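Local coordinates for protein probable starch synthase 4, chloroplastic/amyloplastic (Arabidopsis thaliana, PDB 6GNE) that is probably a soluble starch synthase of the GT-B glycosyltransferase class, holding ADP and a glycan in the cleft between its two Rossmann-like domains, at residues 317-320 / 321-324. Residues are numbered along the deposited sequence; the frame is centred on the assembly and turned at random.
Sequences RLVP and QKGV. With ADP (adenosine-5'-diphosphate), chain F; AC1 (4,6-dideoxy-4-{[(1S,4R,5S,6S)-4,5,6-trihydroxy-3-(hydroxymethyl)cyclohex-2-en-1-yl]amino}-alpha-D-glucopyranose), chain C.
R317 and K322 converge on the β-phosphate of ADP from the loop that joins strand 311-317 to helix 324-336 in the C-terminal Rossmann-like domain of this GT-B fold. The site illustrates how the end of a strand and the 3-10 turn after it can together present polar ends to neighbouring ligands. R317 bends at chi3 (-44°), which swings its guanidinium round to the diphosphate; NE donates to ADP O2B at 2.7 Å and NH2 to ADP O3B at 2.8 Å, both nearly straight. Carbon C6 of AC1 lies over one face of that guanidinium, off-centre, while Q321 OE1 sits at its edge. K322 NZ reaches the same ADP O3B at 2.9 Å and also makes a salt bridge with E397. O3B thus receives bonds from both R317 NH2 and K322 NZ, and its negative charge probably favours their closeness. The tight part lies behind these ends: the aliphatic stem of buried K322 runs beside V319, and V324 CG1 packs on L318 CD2. By contrast, P320 is the exposed residue of the turn, touching I352 of helix 350-362, though its carbonyl O accepts from G323 N; K322 N likewise donates to V319 O. In Q321, a chi1 of 173° sets CG across from the amide nitrogen, and the straight chain carries NE2 to AC1, where it donates to AC1 O2B at 2.9 Å.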
# COMPACT_ATOMS: atom_id res chain seq x y z
N ARG A 317 5.98 1.56 8.74
CA ARG A 317 5.28 1.01 9.87
C ARG A 317 6.29 0.06 10.50
O ARG A 317 7.02 -0.60 9.80
CB ARG A 317 3.99 0.28 9.45
CG ARG A 317 2.94 1.21 8.83
CD ARG A 317 1.76 0.52 8.14
NE ARG A 317 2.19 -0.61 7.29
CZ ARG A 317 2.18 -1.90 7.65
NH1 ARG A 317 1.72 -2.24 8.85
NH2 ARG A 317 2.59 -2.86 6.80
N LEU A 318 6.32 0.02 11.82
CA LEU A 318 7.27 -0.79 12.55
C LEU A 318 6.60 -2.09 12.98
O LEU A 318 6.09 -2.22 14.09
CB LEU A 318 7.79 -0.00 13.74
CG LEU A 318 8.62 1.25 13.43
CD1 LEU A 318 8.75 2.07 14.70
CD2 LEU A 318 10.00 0.90 12.91
N VAL A 319 6.62 -3.05 12.07
CA VAL A 319 6.05 -4.40 12.26
C VAL A 319 7.06 -5.42 11.74
O VAL A 319 7.89 -5.09 10.91
CB VAL A 319 4.68 -4.53 11.51
CG1 VAL A 319 3.68 -3.50 12.05
CG2 VAL A 319 4.81 -4.34 9.99
N PRO A 320 7.00 -6.68 12.20
CA PRO A 320 8.00 -7.67 11.77
C PRO A 320 8.29 -7.73 10.29
O PRO A 320 9.43 -7.94 9.91
CB PRO A 320 7.42 -8.99 12.23
CG PRO A 320 6.60 -8.63 13.45
CD PRO A 320 6.17 -7.19 13.31
N GLN A 321 7.28 -7.52 9.45
CA GLN A 321 7.46 -7.58 8.00
C GLN A 321 8.62 -6.70 7.52
O GLN A 321 9.38 -7.09 6.59
CB GLN A 321 6.17 -7.18 7.30
CG GLN A 321 6.26 -7.04 5.78
CD GLN A 321 5.06 -6.37 5.16
OE1 GLN A 321 3.97 -6.43 5.72
NE2 GLN A 321 5.26 -5.71 4.00
N LYS A 322 8.76 -5.54 8.15
CA LYS A 322 9.70 -4.52 7.72
C LYS A 322 11.15 -4.72 8.21
O LYS A 322 12.02 -3.89 7.92
CB LYS A 322 9.17 -3.15 8.18
CG LYS A 322 7.78 -2.84 7.65
CD LYS A 322 7.76 -2.68 6.13
CE LYS A 322 6.43 -2.15 5.66
NZ LYS A 322 6.24 -2.28 4.20
N GLY A 323 11.40 -5.81 8.92
CA GLY A 323 12.73 -6.14 9.40
C GLY A 323 13.16 -5.16 10.50
O GLY A 323 14.16 -4.48 10.38
N VAL A 324 12.36 -5.08 11.56
CA VAL A 324 12.61 -4.10 12.61
C VAL A 324 13.92 -4.28 13.37
O VAL A 324 14.47 -3.27 13.85
CB VAL A 324 11.47 -4.01 13.65
CG1 VAL A 324 10.32 -3.18 13.04
CG2 VAL A 324 11.05 -5.39 14.17
PB ADP F . 3.00 -0.82 3.66
O1B ADP F . 1.82 -0.89 2.74
O2B ADP F . 2.91 0.18 4.78
O3B ADP F . 3.36 -2.19 4.18
PA ADP F . 4.20 0.50 1.39
O1A ADP F . 5.63 0.84 1.08
O2A ADP F . 3.47 -0.25 0.31
O3A ADP F . 4.24 -0.32 2.78
O5' ADP F . 3.34 1.82 1.73
C5' ADP F . 3.71 2.73 2.76
C4' ADP F . 3.12 4.14 2.60
O4' ADP F . 2.82 4.69 3.89
C3' ADP F . 4.10 5.13 2.00
O3' ADP F . 3.36 6.16 1.36
C2' ADP F . 4.81 5.71 3.19
O2' ADP F . 5.36 6.99 2.94
C1' ADP F . 3.68 5.80 4.17
N9 ADP F . 4.10 5.71 5.59
C8 ADP F . 4.44 4.60 6.26
N7 ADP F . 4.72 4.90 7.55
C5 ADP F . 4.57 6.22 7.72
C6 ADP F . 4.71 7.21 8.83
N6 ADP F . 5.11 6.80 10.06
N1 ADP F . 4.44 8.52 8.55
C2 ADP F . 4.07 8.91 7.31
N3 ADP F . 3.93 8.07 6.27
C4 ADP F . 4.16 6.75 6.41
C1 AC1 C . -3.39 -3.37 5.27
O2 AC1 C . -4.23 -5.21 3.94
C2 AC1 C . -3.36 -4.07 3.91
C4A AC1 C . 2.35 -3.18 -0.66
C3 AC1 C . -1.92 -4.45 3.50
O3 AC1 C . -1.99 -5.04 2.20
C4 AC1 C . -1.03 -3.20 3.53
N4A AC1 C . 0.35 -3.42 3.08
C5 AC1 C . -1.10 -2.66 4.96
O5 AC1 C . -2.45 -2.29 5.27
C6 AC1 C . -0.28 -1.40 5.17
C1B AC1 C . 0.73 -3.87 1.73
C2B AC1 C . 2.21 -4.31 1.60
O2B AC1 C . 2.88 -4.44 2.86
C3B AC1 C . 3.05 -3.45 0.66
O3B AC1 C . 4.20 -4.22 0.33
O4 AC1 C . 3.16 -2.29 -1.44
C5B AC1 C . 0.97 -2.63 -0.45
C7B AC1 C . 0.27 -2.90 0.66
C6B AC1 C . 0.32 -1.80 -1.54
O6B AC1 C . 0.14 -2.58 -2.73